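Local structure of putative tetR family transcription regulator (Shewanella loihica, 3PPB) at residues 123-128 and 149-154; 70-75 and 129-134; 8-13 and 39-44. The protein probably binds DNA through a helix-turn-helix and regulates transcription as a TetR-type regulator. All coordinates share one frame; numbering follows the deposited sequence.

Interactions 1 and 2 belong to one helical body, whereas interaction 3 sets residues 8-13 against 39-44, part of the predicted helix-turn-helix. The centres of the first two are 12 Å apart, and they touch: residues 123-128 run straight into 129-134, with Ala124 O 2.8 Å from Leu129 N, a probable hydrogen bond. Gln154 of interaction 1 also packs on Ala133 of interaction 2. Bound tetraethylene glycol lies about 4 Å from the side chain of Gln154 in interaction 1 and from that of Ile72 in interaction 2. Interaction 3 stands apart, its centre 33 Å from that of interaction 1 and 31 Å from that of interaction 2; helix 53-74 follows its helix 43-49 in the chain and carries residues 70-75.

Interaction 1: 123-128 and 149-154; sequences QAMHGI and PIELMQ
Met125, a selenomethionine, meets Gln154 and Glu151 where helix 118-128 crosses the start of helix 150-170, in the all-helical body of a TetR-like fold. The short helical segments cross at 108° with their axes 11.8 Å apart, so long side chains bridge the gap. In the conformer described, one of two, Gln154 reaches across with its chain extended and donates from NE2 to Met125 O at 2.9 Å. This bond is bent, 143° at the hydrogen, and the donor lies off the carbonyl plane. A second, weak bond from the same NE2 goes to Leu129 O, so in this conformer one amide group links two backbone carbonyls where helix 118-128 ends. The Met125 side chain slides past this amide in the opposite direction, its CG 3.5 Å from Gln154 NE2. Farther out, Met125 and Glu151 cross at about a right angle, with the Met125 selenium 3.8 Å from Glu151 OE2. That carboxylate oxygen is hydrogen-bonded to His171 of the second subunit, which ties the contact to the dimer interface. Beside them, the His126 ring presents its edge to Glu151, with NE2 4.0 Å from CG and the ring plane turned 76° from the carboxylate.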
ATOM      1  N   GLN A 123      15.184   2.191   8.108  1.00 41.26           N
ATOM      2  CA  GLN A 123      15.521   1.672   9.438  0.50 41.94           C
ATOM      3  C   GLN A 123      14.541   0.555   9.814  1.00 44.43           C
ATOM      4  O   GLN A 123      14.963  -0.455  10.372  1.00 45.07           O
ATOM      5  CB  GLN A 123      15.543   2.800  10.500  0.50 44.09           C
ATOM      6  CG  GLN A 123      15.736   2.356  11.971  0.50 56.83           C
ATOM      7  CD  GLN A 123      16.924   1.451  12.255  0.50 69.30           C
ATOM      8  OE1 GLN A 123      18.027   1.630  11.730  0.50 67.19           O
ATOM      9  NE2 GLN A 123      16.732   0.483  13.145  0.50 54.51           N
ATOM     10  N   ALA A 124      13.257   0.718   9.477  1.00 37.68           N
ATOM     11  CA  ALA A 124      12.252  -0.300   9.747  1.00 36.42           C
ATOM     12  C   ALA A 124      12.492  -1.553   8.869  1.00 41.41           C
ATOM     13  O   ALA A 124      12.417  -2.674   9.372  1.00 38.81           O
ATOM     14  CB  ALA A 124      10.865   0.263   9.496  1.00 35.82           C
HETATM   15  N   MSE A 125      12.805  -1.344   7.578  1.00 41.28           N
HETATM   16  CA  MSE A 125      13.006  -2.392   6.580  1.00 43.64           C
HETATM   17  C   MSE A 125      14.265  -3.231   6.829  1.00 47.20           C
HETATM   18  O   MSE A 125      14.170  -4.461   6.889  1.00 45.30           O
HETATM   19  CB  MSE A 125      13.080  -1.762   5.181  1.00 47.56           C
HETATM   20  CG  MSE A 125      12.846  -2.746   4.034  1.00 56.96           C
HETATM   21 SE   MSE A 125      13.340  -1.979   2.271  0.75 68.20          SE
HETATM   22  CE  MSE A 125      12.233  -0.292   2.302  1.00 65.09           C
ATOM     23  N   HIS A 126      15.433  -2.581   6.945  1.00 44.97           N
ATOM     24  CA  HIS A 126      16.711  -3.288   7.084  1.00 45.78           C
ATOM     25  C   HIS A 126      17.142  -3.473   8.535  1.00 46.73           C
ATOM     26  O   HIS A 126      17.986  -4.337   8.802  1.00 47.27           O
ATOM     27  CB  HIS A 126      17.808  -2.559   6.284  1.00 48.64           C
ATOM     28  CG  HIS A 126      17.399  -2.274   4.869  1.00 52.84           C
ATOM     29  ND1 HIS A 126      17.310  -0.977   4.392  1.00 55.60           N
ATOM     30  CD2 HIS A 126      16.974  -3.126   3.903  1.00 54.86           C
ATOM     31  CE1 HIS A 126      16.879  -1.085   3.143  1.00 55.03           C
ATOM     32  NE2 HIS A 126      16.648  -2.357   2.812  1.00 54.72           N
ATOM     33  N   GLY A 127      16.565  -2.699   9.455  1.00 40.39           N
ATOM     34  CA  GLY A 127      16.931  -2.801  10.862  1.00 40.82           C
ATOM     35  C   GLY A 127      15.976  -3.687  11.621  1.00 44.52           C
ATOM     36  O   GLY A 127      16.283  -4.854  11.902  1.00 46.59           O
ATOM     37  N   ILE A 128      14.778  -3.158  11.879  1.00 37.76           N
ATOM     38  CA  ILE A 128      13.710  -3.840  12.606  1.00 35.73           C
ATOM     39  C   ILE A 128      13.291  -5.143  11.891  1.00 39.62           C
ATOM     40  O   ILE A 128      13.119  -6.169  12.546  1.00 39.78           O
ATOM     41  CB  ILE A 128      12.510  -2.865  12.824  1.00 36.71           C
ATOM     42  CG1 ILE A 128      12.956  -1.675  13.728  1.00 37.24           C
ATOM     43  CG2 ILE A 128      11.316  -3.610  13.438  1.00 36.01           C
ATOM     44  CD1 ILE A 128      11.924  -0.501  13.910  1.00 36.72           C
ATOM     45  N   PRO A 149      16.530  -9.144  -7.118  1.00 28.95           N
ATOM     46  CA  PRO A 149      17.176  -8.236  -6.142  1.00 30.14           C
ATOM     47  C   PRO A 149      16.451  -8.325  -4.801  1.00 31.97           C
ATOM     48  O   PRO A 149      15.217  -8.294  -4.778  1.00 29.94           O
ATOM     49  CB  PRO A 149      17.044  -6.870  -6.816  1.00 32.91           C
ATOM     50  CG  PRO A 149      17.033  -7.199  -8.284  1.00 35.47           C
ATOM     51  CD  PRO A 149      16.131  -8.388  -8.323  1.00 29.96           C
ATOM     52  N   ILE A 150      17.228  -8.504  -3.701  1.00 28.50           N
ATOM     53  CA  ILE A 150      16.727  -8.688  -2.339  0.50 27.40           C
ATOM     54  C   ILE A 150      15.754  -7.560  -1.911  1.00 29.30           C
ATOM     55  O   ILE A 150      14.716  -7.845  -1.324  1.00 26.21           O
ATOM     56  CB  ILE A 150      17.885  -8.877  -1.302  0.50 31.51           C
ATOM     57  CG1 ILE A 150      17.376  -9.561  -0.018  0.50 31.64           C
ATOM     58  CG2 ILE A 150      18.671  -7.588  -0.979  0.50 32.17           C
ATOM     59  CD1 ILE A 150      17.615 -11.009  -0.010  0.50 42.98           C
ATOM     60  N   GLU A 151      16.073  -6.293  -2.214  1.00 27.00           N
ATOM     61  CA  GLU A 151      15.219  -5.192  -1.774  1.00 26.22           C
ATOM     62  C   GLU A 151      13.851  -5.184  -2.473  1.00 29.51           C
ATOM     63  O   GLU A 151      12.851  -4.834  -1.855  1.00 27.31           O
ATOM     64  CB  GLU A 151      15.907  -3.838  -1.919  1.00 28.07           C
ATOM     65  CG  GLU A 151      15.278  -2.865  -0.938  1.00 42.48           C
ATOM     66  CD  GLU A 151      15.700  -1.420  -1.022  1.00 53.07           C
ATOM     67  OE1 GLU A 151      16.921  -1.168  -1.119  1.00 51.98           O
ATOM     68  OE2 GLU A 151      14.817  -0.538  -0.904  1.00 48.03           O
ATOM     69  N   LEU A 152      13.810  -5.589  -3.743  1.00 27.32           N
ATOM     70  CA  LEU A 152      12.562  -5.690  -4.500  1.00 26.15           C
ATOM     71  C   LEU A 152      11.725  -6.812  -3.886  1.00 28.43           C
ATOM     72  O   LEU A 152      10.522  -6.665  -3.719  1.00 28.72           O
ATOM     73  CB  LEU A 152      12.851  -5.961  -6.001  1.00 26.60           C
ATOM     74  CG  LEU A 152      11.633  -6.189  -6.921  1.00 29.43           C
ATOM     75  CD1 LEU A 152      10.596  -5.049  -6.831  1.00 28.80           C
ATOM     76  CD2 LEU A 152      12.070  -6.400  -8.342  1.00 33.61           C
HETATM   77  N   MSE A 153      12.371  -7.920  -3.516  1.00 23.39           N
HETATM   78  CA  MSE A 153      11.662  -9.039  -2.901  1.00 20.78           C
HETATM   79  C   MSE A 153      11.089  -8.615  -1.535  1.00 26.60           C
HETATM   80  O   MSE A 153       9.961  -8.979  -1.246  1.00 23.96           O
HETATM   81  CB  MSE A 153      12.590 -10.259  -2.790  1.00 20.77           C
HETATM   82  CG  MSE A 153      13.031 -10.793  -4.172  1.00 24.94           C
HETATM   83 SE   MSE A 153      14.119 -12.369  -3.967  0.75 29.79          SE
HETATM   84  CE  MSE A 153      12.749 -13.668  -3.696  1.00 24.41           C
ATOM     85  N   GLN A 154      11.850  -7.837  -0.704  1.00 26.95           N
ATOM     86  CA  GLN A 154      11.309  -7.420   0.605  0.50 26.39           C
ATOM     87  C   GLN A 154      10.150  -6.452   0.397  1.00 30.03           C
ATOM     88  O   GLN A 154       9.143  -6.598   1.086  1.00 30.14           O
ATOM     89  CB  GLN A 154      12.360  -6.824   1.569  0.50 28.14           C
ATOM     90  CG  GLN A 154      11.809  -6.703   3.008  0.50 32.40           C
ATOM     91  CD  GLN A 154      12.798  -6.412   4.120  0.50 47.53           C
ATOM     92  OE1 GLN A 154      14.017  -6.592   3.987  0.50 46.41           O
ATOM     93  NE2 GLN A 154      12.276  -6.004   5.276  0.50 25.62           N
TER

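Interaction 2: 70-75 and 129-134; sequences DAIQAS and LGFIAE
Phe131 receives Gln73 over one ring face and Ile72 at its edge. The polar side chain makes a stack: the amide of Gln73 lies almost parallel to the ring, their planes 8° apart, and its CD sits 3.5 Å from Phe131 CD1, displaced toward the rim. The amide spreads over the CG-CD1-CE1 side of the ring, with Gln73 NE2 3.6 Å from Phe131 CG. Nearer the backbone, Gln73 CG adds a CH-pi contact, 3.8 Å from the ring centroid and 16° off the normal. The purely apolar contact comes from Ile72, whose CD1 approaches in the ring plane and meets Phe131 CZ at 3.7 Å. The CG1 of Ile72 lies between the backbone N and the carbonyl carbon (chi1 70°), and the chain then extends to bring CD1 to that edge. Ile132 CG1 packs on the ring face opposite Gln73, so the ring is sandwiched between its own helical neighbour and the other helix. Replacing Phe131 with an alanine is likely to leave the Gln73 amide without its stacking surface and open a gap beside Ile72. The contact joins the C-terminal end of helix 53-74 to the beginning of helix 130-141, while helix 82-99 packs alongside, with Ala93 against Ile72 and Leu89 against Phe131.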
ATOM      1  N   ASP A  70       8.511  -8.099  16.769  1.00 39.05           N
ATOM      2  CA  ASP A  70       8.605  -8.870  18.010  1.00 39.64           C
ATOM      3  C   ASP A  70       7.507  -9.940  18.100  1.00 44.91           C
ATOM      4  O   ASP A  70       7.815 -11.077  18.443  1.00 44.58           O
ATOM      5  CB  ASP A  70       8.527  -7.937  19.230  1.00 41.43           C
ATOM      6  CG  ASP A  70       9.753  -7.072  19.505  1.00 45.96           C
ATOM      7  OD1 ASP A  70      10.751  -7.188  18.757  1.00 44.12           O
ATOM      8  OD2 ASP A  70       9.723  -6.295  20.491  1.00 51.74           O
ATOM      9  N   ALA A  71       6.244  -9.586  17.762  1.00 41.62           N
ATOM     10  CA  ALA A  71       5.091 -10.496  17.821  1.00 41.06           C
ATOM     11  C   ALA A  71       5.200 -11.644  16.833  1.00 45.65           C
ATOM     12  O   ALA A  71       4.974 -12.797  17.218  1.00 47.34           O
ATOM     13  CB  ALA A  71       3.793  -9.734  17.577  1.00 40.83           C
ATOM     14  N   ILE A  72       5.555 -11.350  15.575  1.00 39.86           N
ATOM     15  CA  ILE A  72       5.615 -12.391  14.549  1.00 38.69           C
ATOM     16  C   ILE A  72       6.809 -13.327  14.788  1.00 44.26           C
ATOM     17  O   ILE A  72       6.658 -14.539  14.602  1.00 44.58           O
ATOM     18  CB  ILE A  72       5.543 -11.828  13.100  1.00 40.75           C
ATOM     19  CG1 ILE A  72       6.799 -11.046  12.675  1.00 40.46           C
ATOM     20  CG2 ILE A  72       4.269 -10.973  12.949  1.00 40.74           C
ATOM     21  CD1 ILE A  72       6.866 -10.715  11.163  1.00 39.51           C
ATOM     22  N   GLN A  73       7.949 -12.801  15.282  1.00 41.61           N
ATOM     23  CA  GLN A  73       9.122 -13.644  15.561  1.00 42.71           C
ATOM     24  C   GLN A  73       8.889 -14.525  16.804  1.00 48.52           C
ATOM     25  O   GLN A  73       9.278 -15.691  16.795  1.00 47.59           O
ATOM     26  CB  GLN A  73      10.397 -12.809  15.722  1.00 43.72           C
ATOM     27  CG  GLN A  73      10.888 -12.219  14.407  1.00 48.38           C
ATOM     28  CD  GLN A  73      12.282 -11.674  14.560  1.00 76.60           C
ATOM     29  OE1 GLN A  73      12.486 -10.524  14.983  1.00 73.86           O
ATOM     30  NE2 GLN A  73      13.271 -12.498  14.231  1.00 68.01           N
ATOM     31  N   ALA A  74       8.217 -13.987  17.843  1.00 46.87           N
ATOM     32  CA  ALA A  74       7.907 -14.727  19.073  1.00 48.53           C
ATOM     33  C   ALA A  74       6.904 -15.875  18.824  1.00 56.07           C
ATOM     34  O   ALA A  74       6.844 -16.811  19.614  1.00 56.87           O
ATOM     35  CB  ALA A  74       7.364 -13.781  20.128  1.00 49.34           C
ATOM     36  N   SER A  75       6.139 -15.805  17.724  1.00 54.25           N
ATOM     37  CA  SER A  75       5.127 -16.789  17.332  1.00 55.51           C
ATOM     38  C   SER A  75       5.723 -17.977  16.573  1.00 60.69           C
ATOM     39  O   SER A  75       5.021 -18.948  16.290  1.00 60.30           O
ATOM     40  CB  SER A  75       4.080 -16.115  16.448  1.00 59.12           C
ATOM     41  OG  SER A  75       3.414 -15.064  17.128  1.00 71.59           O
ATOM     42  N   LEU A 129      13.120  -5.103  10.570  1.00 36.76           N
ATOM     43  CA  LEU A 129      12.685  -6.278   9.820  1.00 36.31           C
ATOM     44  C   LEU A 129      13.818  -6.869   8.971  1.00 41.75           C
ATOM     45  O   LEU A 129      13.561  -7.527   7.962  1.00 41.87           O
ATOM     46  CB  LEU A 129      11.451  -5.932   8.980  1.00 35.44           C
ATOM     47  CG  LEU A 129      10.218  -5.512   9.831  1.00 40.15           C
ATOM     48  CD1 LEU A 129       9.284  -4.657   9.044  1.00 39.85           C
ATOM     49  CD2 LEU A 129       9.492  -6.732  10.420  1.00 41.78           C
ATOM     50  N   GLY A 130      15.062  -6.690   9.446  1.00 39.20           N
ATOM     51  CA  GLY A 130      16.266  -7.216   8.810  1.00 38.61           C
ATOM     52  C   GLY A 130      16.261  -8.730   8.648  1.00 41.80           C
ATOM     53  O   GLY A 130      16.860  -9.269   7.704  1.00 40.66           O
ATOM     54  N   PHE A 131      15.571  -9.441   9.571  1.00 38.01           N
ATOM     55  CA  PHE A 131      15.497 -10.905   9.548  1.00 38.00           C
ATOM     56  C   PHE A 131      14.783 -11.406   8.281  1.00 40.48           C
ATOM     57  O   PHE A 131      15.011 -12.553   7.891  1.00 40.33           O
ATOM     58  CB  PHE A 131      14.805 -11.463  10.812  1.00 40.14           C
ATOM     59  CG  PHE A 131      13.309 -11.248  10.885  1.00 41.54           C
ATOM     60  CD1 PHE A 131      12.783 -10.098  11.461  1.00 44.91           C
ATOM     61  CD2 PHE A 131      12.429 -12.189  10.360  1.00 43.97           C
ATOM     62  CE1 PHE A 131      11.404  -9.890  11.505  1.00 46.13           C
ATOM     63  CE2 PHE A 131      11.049 -11.976  10.393  1.00 46.67           C
ATOM     64  CZ  PHE A 131      10.546 -10.831  10.968  1.00 44.99           C
ATOM     65  N   ILE A 132      13.905 -10.569   7.668  1.00 34.97           N
ATOM     66  CA  ILE A 132      13.150 -10.962   6.467  1.00 33.13           C
ATOM     67  C   ILE A 132      14.116 -11.192   5.313  1.00 34.77           C
ATOM     68  O   ILE A 132      14.032 -12.246   4.675  1.00 33.84           O
ATOM     69  CB  ILE A 132      12.014  -9.976   6.087  1.00 35.08           C
ATOM     70  CG1 ILE A 132      10.894 -10.008   7.158  1.00 36.23           C
ATOM     71  CG2 ILE A 132      11.439 -10.314   4.700  1.00 32.24           C
ATOM     72  CD1 ILE A 132       9.782  -8.912   6.978  1.00 45.47           C
ATOM     73  N   ALA A 133      15.034 -10.245   5.058  1.00 30.25           N
ATOM     74  CA  ALA A 133      16.047 -10.390   4.006  1.00 31.27           C
ATOM     75  C   ALA A 133      16.963 -11.597   4.302  1.00 36.50           C
ATOM     76  O   ALA A 133      17.386 -12.262   3.369  1.00 36.01           O
ATOM     77  CB  ALA A 133      16.881  -9.113   3.885  1.00 32.34           C
ATOM     78  N   GLU A 134      17.239 -11.892   5.598  1.00 33.09           N
ATOM     79  CA  GLU A 134      18.078 -13.032   5.952  1.00 34.70           C
ATOM     80  C   GLU A 134      17.375 -14.350   5.595  1.00 38.79           C
ATOM     81  O   GLU A 134      18.019 -15.257   5.060  1.00 38.46           O
ATOM     82  CB  GLU A 134      18.490 -12.994   7.424  1.00 37.05           C
ATOM     83  CG  GLU A 134      19.452 -14.111   7.848  1.00 56.37           C
ATOM     84  CD  GLU A 134      20.660 -14.412   6.971  1.00 88.21           C
ATOM     85  OE1 GLU A 134      21.278 -13.460   6.434  1.00 83.31           O
ATOM     86  OE2 GLU A 134      21.008 -15.610   6.849  1.00 85.78           O
TER

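Interaction 3: 8-13 and 39-44; sequences RTKKQA and AGVATG
Ala13 and Ala39 meet through their methyl groups where the first turn of helix 10-24 packs on the end of helix 32-39 and the turn that follows, in the predicted helix-turn-helix of the three-helical DNA-binding domain of a TetR-family protein. The two CB atoms are 4.1 Å apart, and each methyl also lies against the other residue's backbone: Ala39 CB is 3.6 Å from Ala13 O, and Ala13 CB is 3.7 Å from Ala39 O. Such small side chains let the backbones come close, with Ala13 CA and Ala39 CA separated by 5.1 Å. Ala13 O is also hydrogen-bonded to the Thr17 hydroxyl one turn on, so this carbonyl has a polar partner in its own helix as well as a methyl beside it.

Helix 32-39 ends here in a Schellman motif, with Gly40 as its C-prime residue at a positive phi of 84°, a backbone setting that favours glycine. Beyond it, Val41 turns its side chain back toward helix 10-24. Its CG1 lies opposite the carbonyl carbon and beside the backbone N (chi1 -65°), which places this branch against the root of Lys10; the valine packs on Ile14 and Ala36 too. Lys10 passes Val41 at a slant. From CB onward its chain is fully extended, every later torsion being close to 180°, so the aliphatic root makes the contact and the amino group is carried beyond it. The touch is light, Lys10 CG lying 4.1 Å from Val41 CG1.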
ATOM      1  N   ARG A   8      -0.228   5.604  30.863  1.00 72.95           N
ATOM      2  CA  ARG A   8       0.062   5.976  32.254  1.00 74.46           C
ATOM      3  C   ARG A   8       1.169   7.027  32.310  1.00 76.86           C
ATOM      4  O   ARG A   8       1.008   8.032  33.001  1.00 78.45           O
ATOM      5  CB  ARG A   8       0.440   4.751  33.107  1.00 76.68           C
ATOM      6  N   THR A   9       2.289   6.799  31.590  1.00 70.70           N
ATOM      7  CA  THR A   9       3.393   7.755  31.509  1.00 69.94           C
ATOM      8  C   THR A   9       2.969   8.864  30.516  1.00 69.99           C
ATOM      9  O   THR A   9       2.099   8.635  29.663  1.00 69.25           O
ATOM     10  CB  THR A   9       4.759   7.062  31.189  1.00 78.73           C
ATOM     11  OG1 THR A   9       5.829   7.986  31.364  1.00 83.42           O
ATOM     12  CG2 THR A   9       4.852   6.515  29.806  1.00 73.38           C
ATOM     13  N   LYS A  10       3.544  10.072  30.665  1.00 63.57           N
ATOM     14  CA  LYS A  10       3.225  11.224  29.814  1.00 61.00           C
ATOM     15  C   LYS A  10       3.558  10.921  28.368  1.00 59.92           C
ATOM     16  O   LYS A  10       2.716  11.117  27.495  1.00 58.87           O
ATOM     17  CB  LYS A  10       3.976  12.484  30.287  1.00 64.04           C
ATOM     18  CG  LYS A  10       3.421  13.116  31.559  1.00 62.27           C
ATOM     19  CD  LYS A  10       4.272  14.302  31.936  1.00 63.76           C
ATOM     20  CE  LYS A  10       3.756  15.063  33.116  1.00 68.19           C
ATOM     21  NZ  LYS A  10       4.735  16.102  33.562  1.00 70.92           N
ATOM     22  N   LYS A  11       4.768  10.405  28.122  1.00 55.02           N
ATOM     23  CA  LYS A  11       5.244  10.022  26.799  1.00 53.10           C
ATOM     24  C   LYS A  11       4.324   8.982  26.172  1.00 55.19           C
ATOM     25  O   LYS A  11       4.016   9.115  24.988  1.00 54.65           O
ATOM     26  CB  LYS A  11       6.688   9.503  26.861  1.00 55.41           C
ATOM     27  CG  LYS A  11       7.480   9.754  25.573  1.00 54.80           C
ATOM     28  CD  LYS A  11       8.823   9.034  25.596  1.00 51.73           C
ATOM     29  CE  LYS A  11       9.562   9.146  24.292  1.00 63.17           C
ATOM     30  NZ  LYS A  11      10.795   8.316  24.288  1.00 71.15           N
ATOM     31  N   GLN A  12       3.831   7.999  26.961  1.00 51.69           N
ATOM     32  CA  GLN A  12       2.948   6.928  26.451  1.00 50.72           C
ATOM     33  C   GLN A  12       1.571   7.457  26.079  1.00 54.51           C
ATOM     34  O   GLN A  12       1.021   7.011  25.076  1.00 52.71           O
ATOM     35  CB  GLN A  12       2.814   5.757  27.444  1.00 52.36           C
ATOM     36  CG  GLN A  12       2.208   4.468  26.873  1.00 64.66           C
ATOM     37  CD  GLN A  12       2.896   3.923  25.635  1.00 83.03           C
ATOM     38  OE1 GLN A  12       4.121   4.034  25.450  1.00 79.94           O
ATOM     39  NE2 GLN A  12       2.113   3.291  24.773  1.00 69.30           N
ATOM     40  N   ALA A  13       1.017   8.398  26.877  1.00 52.74           N
ATOM     41  CA  ALA A  13      -0.278   9.029  26.600  1.00 52.33           C
ATOM     42  C   ALA A  13      -0.217   9.784  25.260  1.00 53.53           C
ATOM     43  O   ALA A  13      -1.159   9.698  24.473  1.00 52.38           O
ATOM     44  CB  ALA A  13      -0.656   9.983  27.732  1.00 54.66           C
ATOM     45  N   ALA A  39      -4.258  13.837  25.061  1.00 52.46           N
ATOM     46  CA  ALA A  39      -3.358  13.038  25.911  1.00 51.95           C
ATOM     47  C   ALA A  39      -3.437  13.498  27.368  1.00 57.27           C
ATOM     48  O   ALA A  39      -3.159  12.714  28.281  1.00 55.82           O
ATOM     49  CB  ALA A  39      -1.911  13.120  25.407  1.00 51.52           C
ATOM     50  N   GLY A  40      -3.833  14.755  27.564  1.00 55.94           N
ATOM     51  CA  GLY A  40      -3.940  15.364  28.879  1.00 58.10           C
ATOM     52  C   GLY A  40      -2.603  15.895  29.351  1.00 63.94           C
ATOM     53  O   GLY A  40      -2.267  15.762  30.531  1.00 63.91           O
ATOM     54  N   VAL A  41      -1.804  16.453  28.409  1.00 61.13           N
ATOM     55  CA  VAL A  41      -0.493  17.056  28.686  1.00 62.42           C
ATOM     56  C   VAL A  41      -0.446  18.483  28.131  1.00 68.06           C
ATOM     57  O   VAL A  41      -1.170  18.806  27.187  1.00 66.62           O
ATOM     58  CB  VAL A  41       0.730  16.231  28.179  1.00 65.80           C
ATOM     59  CG1 VAL A  41       0.846  14.897  28.909  1.00 65.99           C
ATOM     60  CG2 VAL A  41       0.717  16.052  26.660  1.00 63.63           C
ATOM     61  N   ALA A  42       0.421  19.329  28.717  1.00 67.28           N
ATOM     62  CA  ALA A  42       0.647  20.689  28.238  1.00 67.60           C
ATOM     63  C   ALA A  42       1.444  20.597  26.942  1.00 69.25           C
ATOM     64  O   ALA A  42       2.259  19.678  26.804  1.00 67.63           O
ATOM     65  CB  ALA A  42       1.406  21.496  29.281  1.00 70.11           C
ATOM     66  N   THR A  43       1.214  21.529  25.992  1.00 65.02           N
ATOM     67  CA  THR A  43       1.920  21.538  24.697  1.00 63.39           C
ATOM     68  C   THR A  43       3.444  21.516  24.903  1.00 65.60           C
ATOM     69  O   THR A  43       4.146  20.867  24.128  1.00 64.43           O
ATOM     70  CB  THR A  43       1.483  22.721  23.824  1.00 68.76           C
ATOM     71  OG1 THR A  43       1.465  23.907  24.612  1.00 73.95           O
ATOM     72  CG2 THR A  43       0.115  22.506  23.207  1.00 62.89           C
ATOM     73  N   GLY A  44       3.916  22.167  25.964  1.00 61.18           N
ATOM     74  CA  GLY A  44       5.321  22.213  26.347  1.00 62.12           C
ATOM     75  C   GLY A  44       5.899  20.839  26.629  1.00 67.59           C
ATOM     76  O   GLY A  44       7.012  20.538  26.190  1.00 67.81           O
TER